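Local coordinates for protein TSSL (Francisella novicida, PDB 4ACK) that probably serves, through this cytoplasmic domain of a membrane protein, as a core component of the type VI secretion system, a virulence-linked machine, at residues Leu65-Asp70 with Leu88-Tyr93; Phe4-Ile9 with Glu47-Lys52; Tyr102-Thr107 with Asn130-Lys135. One frame throughout, in Å; residues are numbered along the deposited sequence.

Interaction 1 (Leu65-Asp70 with Leu88-Tyr93); sequences LLAYVD and LLQLEY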
loop_
_atom_site.group_PDB
_atom_site.type_symbol
_atom_site.label_atom_id
_atom_site.label_comp_id
_atom_site.label_asym_id
_atom_site.label_seq_id
_atom_site.Cartn_x
_atom_site.Cartn_y
_atom_site.Cartn_z
ATOM N N LEU A 65 -1.134 1.617 0.029
ATOM C CA LEU A 65 0.240 1.446 0.460
ATOM C C LEU A 65 0.230 0.865 1.825
ATOM O O LEU A 65 1.017 -0.031 2.112
ATOM C CB LEU A 65 1.013 2.791 0.439
ATOM C CG LEU A 65 2.417 2.738 1.016
ATOM C CD1 LEU A 65 3.214 1.836 0.057
ATOM C CD2 LEU A 65 2.973 4.187 1.068
ATOM N N LEU A 66 -0.649 1.340 2.692
ATOM C CA LEU A 66 -0.795 0.731 4.021
ATOM C C LEU A 66 -1.241 -0.733 4.015
ATOM O O LEU A 66 -0.814 -1.542 4.886
ATOM C CB LEU A 66 -1.822 1.465 4.854
ATOM C CG LEU A 66 -1.660 2.976 5.011
ATOM C CD1 LEU A 66 -2.712 3.517 5.980
ATOM C CD2 LEU A 66 -0.270 3.371 5.455
ATOM N N ALA A 67 -2.181 -1.044 3.129
ATOM C CA ALA A 67 -2.655 -2.401 2.955
ATOM C C ALA A 67 -1.530 -3.315 2.428
ATOM O O ALA A 67 -1.444 -4.490 2.816
ATOM C CB ALA A 67 -3.816 -2.420 1.982
ATOM N N TYR A 68 -0.701 -2.799 1.516
ATOM C CA TYR A 68 0.437 -3.531 1.057
ATOM C C TYR A 68 1.417 -3.838 2.253
ATOM O O TYR A 68 1.850 -5.000 2.443
ATOM C CB TYR A 68 1.116 -2.792 -0.081
ATOM C CG TYR A 68 2.554 -3.241 -0.330
ATOM C CD1 TYR A 68 3.646 -2.671 0.398
ATOM C CD2 TYR A 68 2.818 -4.303 -1.178
ATOM C CE1 TYR A 68 4.985 -3.142 0.219
ATOM C CE2 TYR A 68 4.124 -4.785 -1.386
ATOM C CZ TYR A 68 5.209 -4.194 -0.701
ATOM O OH TYR A 68 6.464 -4.689 -0.973
ATOM N N VAL A 69 1.746 -2.812 3.055
ATOM C CA VAL A 69 2.642 -2.987 4.190
ATOM C C VAL A 69 2.036 -3.996 5.193
ATOM O O VAL A 69 2.708 -4.959 5.602
ATOM C CB VAL A 69 2.925 -1.686 4.933
ATOM C CG1 VAL A 69 3.757 -1.997 6.171
ATOM C CG2 VAL A 69 3.686 -0.679 4.027
ATOM N N ASP A 70 0.785 -3.757 5.589
ATOM C CA ASP A 70 0.081 -4.684 6.443
ATOM C C ASP A 70 0.136 -6.121 5.919
ATOM O O ASP A 70 0.377 -7.033 6.707
ATOM C CB ASP A 70 -1.361 -4.274 6.632
ATOM C CG ASP A 70 -1.514 -3.100 7.549
ATOM O OD1 ASP A 70 -0.550 -2.739 8.297
ATOM O OD2 ASP A 70 -2.620 -2.513 7.520
ATOM N N LEU A 88 -2.434 -3.302 12.612
ATOM C CA LEU A 88 -2.670 -2.881 11.246
ATOM C C LEU A 88 -2.599 -1.333 11.054
ATOM O O LEU A 88 -3.294 -0.548 11.693
ATOM C CB LEU A 88 -4.014 -3.453 10.735
ATOM C CG LEU A 88 -4.250 -4.976 10.639
ATOM C CD1 LEU A 88 -5.600 -5.318 9.929
ATOM C CD2 LEU A 88 -3.129 -5.704 9.932
ATOM N N LEU A 89 -1.741 -0.909 10.151
ATOM C CA LEU A 89 -1.686 0.499 9.760
ATOM C C LEU A 89 -2.984 0.953 9.073
ATOM O O LEU A 89 -3.491 2.062 9.298
ATOM C CB LEU A 89 -0.533 0.666 8.804
ATOM C CG LEU A 89 0.820 0.520 9.506
ATOM C CD1 LEU A 89 1.924 0.627 8.497
ATOM C CD2 LEU A 89 0.942 1.608 10.533
ATOM N N GLN A 90 -3.541 0.085 8.247
ATOM C CA GLN A 90 -4.705 0.496 7.472
ATOM C C GLN A 90 -5.855 0.820 8.460
ATOM O O GLN A 90 -6.717 1.679 8.189
ATOM C CB GLN A 90 -5.082 -0.578 6.430
ATOM C CG GLN A 90 -5.825 -1.761 7.028
ATOM C CD GLN A 90 -5.900 -2.892 6.069
ATOM O OE1 GLN A 90 -6.981 -3.210 5.570
ATOM N NE2 GLN A 90 -4.734 -3.493 5.750
ATOM N N LEU A 91 -5.840 0.130 9.604
ATOM C CA LEU A 91 -6.846 0.339 10.643
ATOM C C LEU A 91 -6.601 1.631 11.469
ATOM O O LEU A 91 -7.533 2.384 11.749
ATOM C CB LEU A 91 -6.907 -0.879 11.575
ATOM C CG LEU A 91 -8.045 -0.977 12.595
ATOM C CD1 LEU A 91 -9.450 -0.777 12.001
ATOM C CD2 LEU A 91 -7.976 -2.351 13.302
ATOM N N GLU A 92 -5.349 1.861 11.883
ATOM C CA GLU A 92 -4.977 3.078 12.619
ATOM C C GLU A 92 -5.339 4.352 11.810
ATOM O O GLU A 92 -5.841 5.322 12.357
ATOM C CB GLU A 92 -3.477 3.042 12.877
ATOM C CG GLU A 92 -3.003 3.936 13.978
ATOM C CD GLU A 92 -1.488 4.064 14.001
ATOM O OE1 GLU A 92 -0.793 3.016 14.013
ATOM O OE2 GLU A 92 -0.997 5.229 14.015
ATOM N N TYR A 93 -5.102 4.320 10.506
ATOM C CA TYR A 93 -5.201 5.505 9.664
ATOM C C TYR A 93 -6.540 5.747 8.981
ATOM O O TYR A 93 -6.868 6.902 8.689
ATOM C CB TYR A 93 -4.120 5.454 8.608
ATOM C CG TYR A 93 -2.808 5.839 9.185
ATOM C CD1 TYR A 93 -2.501 7.185 9.428
ATOM C CD2 TYR A 93 -1.881 4.872 9.545
ATOM C CE1 TYR A 93 -1.286 7.545 9.987
ATOM C CE2 TYR A 93 -0.662 5.229 10.096
ATOM C CZ TYR A 93 -0.378 6.557 10.323
ATOM O OH TYR A 93 0.834 6.898 10.869
HETATM O O HOH W 1 -3.710 -5.813 3.485
#

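Interaction 2 (Phe4-Ile9 with Glu47-Lys52); sequences FKEIEI and EELLEK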
loop_
_atom_site.group_PDB
_atom_site.type_symbol
_atom_site.label_atom_id
_atom_site.label_comp_id
_atom_site.label_asym_id
_atom_site.label_seq_id
_atom_site.Cartn_x
_atom_site.Cartn_y
_atom_site.Cartn_z
ATOM N N PHE A 4 6.706 14.292 -7.260
ATOM C CA PHE A 4 7.932 13.478 -7.187
ATOM C C PHE A 4 8.250 13.194 -5.728
ATOM O O PHE A 4 8.610 12.095 -5.341
ATOM C CB PHE A 4 9.105 14.166 -7.945
ATOM C CG PHE A 4 10.442 13.435 -7.859
ATOM C CD1 PHE A 4 11.324 13.690 -6.804
ATOM C CD2 PHE A 4 10.833 12.533 -8.844
ATOM C CE1 PHE A 4 12.571 13.038 -6.707
ATOM C CE2 PHE A 4 12.101 11.860 -8.749
ATOM C CZ PHE A 4 12.954 12.123 -7.676
ATOM N N LYS A 5 8.037 14.171 -4.889
ATOM C CA LYS A 5 8.395 14.012 -3.517
ATOM C C LYS A 5 7.510 12.919 -2.834
ATOM O O LYS A 5 7.964 12.182 -1.945
ATOM C CB LYS A 5 8.212 15.376 -2.895
ATOM C CG LYS A 5 8.318 15.502 -1.437
ATOM C CD LYS A 5 7.975 16.979 -1.153
ATOM C CE LYS A 5 8.932 17.581 -0.132
ATOM N NZ LYS A 5 8.864 19.086 -0.140
ATOM N N GLU A 6 6.245 12.841 -3.255
ATOM C CA GLU A 6 5.342 11.850 -2.715
ATOM C C GLU A 6 5.777 10.474 -3.168
ATOM O O GLU A 6 5.875 9.532 -2.351
ATOM C CB GLU A 6 3.900 12.173 -3.115
ATOM C CG GLU A 6 3.398 13.421 -2.395
ATOM C CD GLU A 6 3.538 14.731 -3.227
ATOM O OE1 GLU A 6 4.520 14.948 -3.978
ATOM O OE2 GLU A 6 2.617 15.559 -3.136
ATOM N N ILE A 7 6.032 10.343 -4.465
ATOM C CA ILE A 7 6.479 9.087 -4.992
ATOM C C ILE A 7 7.676 8.553 -4.178
ATOM O O ILE A 7 7.665 7.396 -3.712
ATOM C CB ILE A 7 6.787 9.132 -6.491
ATOM C CG1 ILE A 7 5.518 9.270 -7.323
ATOM C CG2 ILE A 7 7.469 7.857 -6.921
ATOM C CD1 ILE A 7 4.574 8.008 -7.209
ATOM N N GLU A 8 8.679 9.406 -3.940
ATOM C CA GLU A 8 9.868 8.990 -3.194
ATOM C C GLU A 8 9.465 8.484 -1.837
ATOM O O GLU A 8 9.995 7.515 -1.346
ATOM C CB GLU A 8 10.882 10.164 -3.016
ATOM C CG GLU A 8 11.836 10.420 -4.218
ATOM C CD GLU A 8 12.963 11.473 -3.877
ATOM O OE1 GLU A 8 12.733 12.379 -3.026
ATOM O OE2 GLU A 8 14.073 11.374 -4.468
ATOM N N ILE A 9 8.581 9.178 -1.168
ATOM C CA ILE A 9 8.152 8.636 0.088
ATOM C C ILE A 9 7.524 7.194 -0.059
ATOM O O ILE A 9 7.793 6.319 0.754
ATOM C CB ILE A 9 7.210 9.570 0.743
ATOM C CG1 ILE A 9 7.941 10.886 1.071
ATOM C CG2 ILE A 9 6.613 8.915 1.980
ATOM C CD1 ILE A 9 7.036 11.920 1.799
ATOM N N GLU A 47 0.257 14.841 4.700
ATOM C CA GLU A 47 0.392 16.291 4.691
ATOM C C GLU A 47 0.704 16.829 3.275
ATOM O O GLU A 47 0.079 17.767 2.800
ATOM C CB GLU A 47 1.453 16.725 5.731
ATOM C CG GLU A 47 2.122 18.063 5.381
ATOM C CD GLU A 47 3.093 18.547 6.433
ATOM O OE1 GLU A 47 2.622 19.112 7.459
ATOM O OE2 GLU A 47 4.319 18.360 6.233
ATOM N N GLU A 48 1.621 16.202 2.575
ATOM C CA GLU A 48 1.998 16.704 1.254
ATOM C C GLU A 48 0.875 16.507 0.240
ATOM O O GLU A 48 0.512 17.450 -0.495
ATOM C CB GLU A 48 3.291 16.047 0.793
ATOM C CG GLU A 48 3.966 16.688 -0.334
ATOM C CD GLU A 48 4.755 18.004 0.063
ATOM O OE1 GLU A 48 4.866 18.354 1.278
ATOM O OE2 GLU A 48 5.251 18.643 -0.887
ATOM N N LEU A 49 0.271 15.312 0.213
ATOM C CA LEU A 49 -0.851 15.100 -0.763
ATOM C C LEU A 49 -2.028 15.999 -0.479
ATOM O O LEU A 49 -2.646 16.466 -1.391
ATOM C CB LEU A 49 -1.370 13.670 -0.759
ATOM C CG LEU A 49 -0.333 12.691 -1.271
ATOM C CD1 LEU A 49 -0.900 11.264 -0.903
ATOM C CD2 LEU A 49 -0.119 12.910 -2.747
ATOM N N LEU A 50 -2.337 16.236 0.792
ATOM C CA LEU A 50 -3.541 16.979 1.115
ATOM C C LEU A 50 -3.394 18.506 0.811
ATOM O O LEU A 50 -4.369 19.263 0.963
ATOM C CB LEU A 50 -3.958 16.768 2.586
ATOM C CG LEU A 50 -4.567 15.394 2.959
ATOM C CD1 LEU A 50 -4.520 15.106 4.505
ATOM C CD2 LEU A 50 -5.972 15.217 2.381
ATOM N N GLU A 51 -2.189 18.932 0.377
ATOM C CA GLU A 51 -2.006 20.329 -0.013
ATOM C C GLU A 51 -2.650 20.468 -1.389
ATOM O O GLU A 51 -3.215 21.509 -1.696
ATOM C CB GLU A 51 -0.525 20.743 0.077
ATOM C CG GLU A 51 -0.093 22.212 -0.336
ATOM C CD GLU A 51 -1.146 23.368 -0.159
ATOM O OE1 GLU A 51 -1.520 23.706 0.995
ATOM O OE2 GLU A 51 -1.539 23.989 -1.193
ATOM N N LYS A 52 -2.674 19.381 -2.159
ATOM C CA LYS A 52 -3.150 19.410 -3.531
ATOM C C LYS A 52 -4.471 18.693 -3.807
ATOM O O LYS A 52 -5.186 19.056 -4.730
ATOM C CB LYS A 52 -2.099 18.768 -4.479
ATOM C CG LYS A 52 -0.772 19.513 -4.542
ATOM C CD LYS A 52 0.278 18.662 -5.309
ATOM C CE LYS A 52 1.223 18.001 -4.344
ATOM N NZ LYS A 52 2.401 17.456 -5.047
HETATM O O HOH W 2 5.319 17.330 -4.238
#

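Interaction 3 (Tyr102-Thr107 with Asn130-Lys135); sequences YVFEIT and NDFYGK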
loop_
_atom_site.group_PDB
_atom_site.type_symbol
_atom_site.label_atom_id
_atom_site.label_comp_id
_atom_site.label_asym_id
_atom_site.label_seq_id
_atom_site.Cartn_x
_atom_site.Cartn_y
_atom_site.Cartn_z
ATOM N N TYR A 102 -10.662 -3.864 -0.382
ATOM C CA TYR A 102 -10.914 -2.453 -0.627
ATOM C C TYR A 102 -9.901 -1.839 -1.646
ATOM O O TYR A 102 -10.242 -0.978 -2.486
ATOM C CB TYR A 102 -10.988 -1.679 0.707
ATOM C CG TYR A 102 -11.445 -0.243 0.511
ATOM C CD1 TYR A 102 -12.579 0.053 -0.238
ATOM C CD2 TYR A 102 -10.689 0.831 1.024
ATOM C CE1 TYR A 102 -12.982 1.420 -0.421
ATOM C CE2 TYR A 102 -11.059 2.143 0.843
ATOM C CZ TYR A 102 -12.206 2.439 0.118
ATOM O OH TYR A 102 -12.573 3.765 -0.031
ATOM N N VAL A 103 -8.670 -2.335 -1.649
ATOM C CA VAL A 103 -7.706 -1.887 -2.708
ATOM C C VAL A 103 -8.274 -2.128 -4.093
ATOM O O VAL A 103 -8.077 -1.317 -5.008
ATOM C CB VAL A 103 -6.343 -2.601 -2.547
ATOM C CG1 VAL A 103 -5.468 -2.522 -3.824
ATOM C CG2 VAL A 103 -5.651 -2.163 -1.273
ATOM N N PHE A 104 -8.940 -3.263 -4.312
ATOM C CA PHE A 104 -9.471 -3.499 -5.671
ATOM C C PHE A 104 -10.754 -2.735 -5.920
ATOM O O PHE A 104 -11.053 -2.346 -7.065
ATOM C CB PHE A 104 -9.588 -4.999 -6.012
ATOM C CG PHE A 104 -8.257 -5.689 -5.956
ATOM C CD1 PHE A 104 -7.377 -5.600 -7.022
ATOM C CD2 PHE A 104 -7.865 -6.372 -4.793
ATOM C CE1 PHE A 104 -6.103 -6.203 -6.971
ATOM C CE2 PHE A 104 -6.641 -6.984 -4.724
ATOM C CZ PHE A 104 -5.742 -6.905 -5.830
ATOM N N GLU A 105 -11.431 -2.392 -4.839
ATOM C CA GLU A 105 -12.493 -1.399 -4.962
ATOM C C GLU A 105 -11.953 -0.019 -5.373
ATOM O O GLU A 105 -12.479 0.603 -6.296
ATOM C CB GLU A 105 -13.298 -1.236 -3.681
ATOM C CG GLU A 105 -14.592 -0.455 -3.989
ATOM C CD GLU A 105 -15.426 -0.228 -2.733
ATOM O OE1 GLU A 105 -15.453 -1.129 -1.896
ATOM O OE2 GLU A 105 -16.027 0.847 -2.579
ATOM N N ILE A 106 -10.910 0.465 -4.698
ATOM C CA ILE A 106 -10.185 1.682 -5.170
ATOM C C ILE A 106 -9.783 1.591 -6.631
ATOM O O ILE A 106 -10.026 2.545 -7.436
ATOM C CB ILE A 106 -8.952 1.942 -4.306
ATOM C CG1 ILE A 106 -9.480 2.345 -2.931
ATOM C CG2 ILE A 106 -7.993 3.018 -4.980
ATOM C CD1 ILE A 106 -8.411 2.408 -1.804
ATOM N N THR A 107 -9.211 0.452 -6.998
ATOM C CA THR A 107 -8.713 0.255 -8.340
ATOM C C THR A 107 -9.874 0.322 -9.363
ATOM O O THR A 107 -9.728 0.986 -10.393
ATOM C CB THR A 107 -7.941 -1.062 -8.458
ATOM O OG1 THR A 107 -6.863 -1.075 -7.465
ATOM C CG2 THR A 107 -7.378 -1.264 -9.871
ATOM N N ASN A 130 5.198 -5.069 -6.697
ATOM C CA ASN A 130 5.697 -5.700 -5.459
ATOM C C ASN A 130 4.841 -6.828 -4.803
ATOM O O ASN A 130 4.941 -7.065 -3.588
ATOM C CB ASN A 130 6.093 -4.613 -4.473
ATOM C CG ASN A 130 7.351 -3.875 -4.964
ATOM O OD1 ASN A 130 8.459 -4.334 -4.684
ATOM N ND2 ASN A 130 7.179 -2.853 -5.834
ATOM N N ASP A 131 4.035 -7.514 -5.621
ATOM C CA ASP A 131 3.309 -8.745 -5.234
ATOM C C ASP A 131 2.244 -8.555 -4.173
ATOM O O ASP A 131 2.057 -9.442 -3.321
ATOM C CB ASP A 131 4.287 -9.863 -4.860
ATOM C CG ASP A 131 5.206 -10.188 -6.019
ATOM O OD1 ASP A 131 4.782 -10.022 -7.172
ATOM O OD2 ASP A 131 6.352 -10.564 -5.798
ATOM N N PHE A 132 1.578 -7.395 -4.192
ATOM C CA PHE A 132 0.301 -7.295 -3.506
ATOM C C PHE A 132 -0.714 -8.249 -4.172
ATOM O O PHE A 132 -0.916 -8.226 -5.394
ATOM C CB PHE A 132 -0.253 -5.870 -3.502
ATOM C CG PHE A 132 -1.511 -5.719 -2.687
ATOM C CD1 PHE A 132 -1.469 -5.717 -1.286
ATOM C CD2 PHE A 132 -2.744 -5.634 -3.320
ATOM C CE1 PHE A 132 -2.640 -5.561 -0.524
ATOM C CE2 PHE A 132 -3.933 -5.529 -2.587
ATOM C CZ PHE A 132 -3.880 -5.452 -1.184
ATOM N N TYR A 133 -1.323 -9.073 -3.344
ATOM C CA TYR A 133 -2.302 -10.100 -3.779
ATOM C C TYR A 133 -3.717 -9.807 -3.255
ATOM O O TYR A 133 -4.699 -10.050 -3.948
ATOM C CB TYR A 133 -1.888 -11.490 -3.288
ATOM C CG TYR A 133 -0.563 -11.942 -3.826
ATOM C CD1 TYR A 133 -0.184 -11.662 -5.142
ATOM C CD2 TYR A 133 0.330 -12.632 -3.023
ATOM C CE1 TYR A 133 1.060 -12.087 -5.638
ATOM C CE2 TYR A 133 1.567 -13.068 -3.532
ATOM C CZ TYR A 133 1.908 -12.788 -4.835
ATOM O OH TYR A 133 3.129 -13.186 -5.324
ATOM N N GLY A 134 -3.784 -9.269 -2.053
ATOM C CA GLY A 134 -5.018 -8.988 -1.366
ATOM C C GLY A 134 -5.901 -10.213 -1.415
ATOM O O GLY A 134 -5.451 -11.298 -1.061
ATOM N N LYS A 135 -7.122 -10.056 -1.919
ATOM C CA LYS A 135 -8.180 -11.121 -1.844
ATOM C C LYS A 135 -7.785 -12.248 -2.751
ATOM O O LYS A 135 -8.323 -13.361 -2.689
ATOM C CB LYS A 135 -9.567 -10.541 -2.227
ATOM C CG LYS A 135 -9.633 -10.072 -3.683
ATOM C CD LYS A 135 -10.822 -9.124 -3.822
ATOM C CE LYS A 135 -11.602 -9.380 -5.092
ATOM N NZ LYS A 135 -12.495 -8.179 -5.472
#

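Interaction 1 (Leu65-Asp70 with Leu88-Tyr93)
The carboxylate of Asp-70 meets the start of helix 89-94 and takes three hydrogen bonds there. OD1 accepts from the backbone N of Leu-89 at 2.9 Å on its syn lone pair, in a slightly bent bond. OD2 grips two donors of Gln-90 in straighter bonds: the backbone N at 2.9 Å on the syn lone pair, and the side-chain NE2, also at 2.9 Å, on the anti lone pair. Carboxylate and amide lie nearly in one plane, 12° apart. Gln-90 achieves this by placing CG between its backbone N and carbonyl carbon (chi1 78°), which carries the extended chain back toward the acid; its OE1 accepts from the N of Gly-99. Trp-86 NE1 adds a further bond to OD1, so the buried acid is well satisfied, and the helix dipole would probably favour its negative charge.

Asp-70, on helix 55-79, thus takes up the first backbone N-H groups of helix 89-94; Leu-88, at the N-cap position, has no side-chain acceptor for them. The two helices are thereby joined within the all-helical DotU fold, their local axes 8.8 Å apart and their N-to-C directions 142° apart, nearer antiparallel than parallel.

Apolar contacts flank the polar cluster. Leu-66 and Tyr-93 cross at about a right angle, with the CD1 methyl of Leu-66 3.6 Å from Tyr-93 CB. Val-69 CG1 reaches Leu-89 CD1 at 4.0 Å. Leu-66, Val-69 and Leu-89 are branched aliphatic side chains suited to this buried layer; Leu-66 and the partly exposed Tyr-93 also touch Ile-42 of helix 30-52.

Interaction 2 (Phe4-Ile9 with Glu47-Lys52)
This is a mainly polar, partly buried contact between two antiparallel helices, formed where the beginning of helix 4-20 lies beside the last turns of helix 30-52, its centre about 15 Å from the centre of the chain. Glu-6 is its chief side chain. It accepts a charged hydrogen bond from Lys-52, NZ to OE2 at 2.7 Å, on the syn lone pair of that oxygen; the two side chains come from opposite directions. A water joins the same groups by a second route, donating to Glu-6 OE1 and accepting from Lys-52 NZ at 3.0 Å. Lys-52 also forms a salt bridge with Asp-3, so one ammonium group ties together two acids near the N terminus.

A bend at chi2 (96°) turns the Glu-6 carboxylate along the interface while its methylene part stays in apolar company: CG lies 3.6 Å from Leu-49 CD2. Leucine suits that place because it also packs on Cys-58, Ile-61 and Val-62 of helix 55-79. Glu-48 crosses Glu-6 at about a right angle, its CG 3.3 Å from Glu-6 OE2, and its own bend at chi2 directs the carboxylate to Lys-5. There Glu-48 runs across the lysine chain, again almost perpendicular, OE2 coming 3.2 Å from Lys-5 CD and making a long salt bridge of 3.7 Å to Lys-5 NZ. The two lysines probably offset the like charges of Glu-6 and Glu-48. With local axes 10.2 Å apart and N-to-C directions 148° apart, the arrangement is that of a pair of antiparallel helices in an all-helical domain, bridged by ion pairs at its border with solvent.

Interaction 3 (Tyr102-Thr107 with Asn130-Lys135)
Val-103 and Phe-132 approach from opposite directions, the forked end of the valine meeting the far end of the phenylalanine ring. Val-103 CG1 lies 3.6 Å from Phe-132 CE2, while the other methyl, CG2, is 3.7 Å from Phe-132 CZ; both methyls reach that end of the ring from the same side of its plane. Phe-132 extends to them because its CG stands opposite the backbone N (chi1 -175°), sending the ring from the loop toward helix 99-112.

Phe-104 takes a different course and slides past Phe-132 in the opposite direction. The rings form an oblique pair, with centroids 5.9 Å apart and planes inclined at 31°; their CE2 atoms are 3.7 Å from one another. The leading end of Phe-104 also reaches the backbone of the loop, where CE2 is 3.7 Å from Tyr-133 O, and Gly-134 CA lies at the ring edge, near its plane. Gly-134, with no side chain, lets its CA come to that edge, and its positive phi is readily adopted by glycine.

The loop arises where helix 118-129 ends in a Schellman motif, with Asp-131 at C-prime in a left-handed conformation. Just beyond it the chain turns inward, and in this helical domain Phe-132 packs against both Val-103 of helix 99-112 and Ile-127 of helix 118-129. Val-103 in turn touches Ile-127 and Ala-67 of helix 55-79. Glu-71 of helix 55-79 receives the N-H groups of Tyr-133 and Gly-134.

Gly-134 N sits 3.7 Å above the centre of the Phe-132 ring. At the exposed border Lys-135 crosses Phe-104 obliquely, laying its aliphatic CD 4.2 Å from Phe-104 CD2.

How the interactions relate
Along the chain the three contacts are in series: interaction 2 closes before interaction 1 opens, and interaction 1 closes before interaction 3 opens. Helix 55-79, which carries residues 65-70 of interaction 1, also packs against both segments of interaction 3. The centres of these two contacts are 12 Å apart and they touch directly, Ala-67 packing on Val-103 and Tyr-68 on Phe-132, so one helix meets helix 89-94 and the 130-135 loop within a continuous interior. Interaction 2 lies 18 Å from interaction 1 and 21 Å from interaction 3, centre to centre, on the opposite side of the chain's centre from the latter. Together they connect the N-terminal helices, the middle and the later part of a single all-helical cytoplasmic domain.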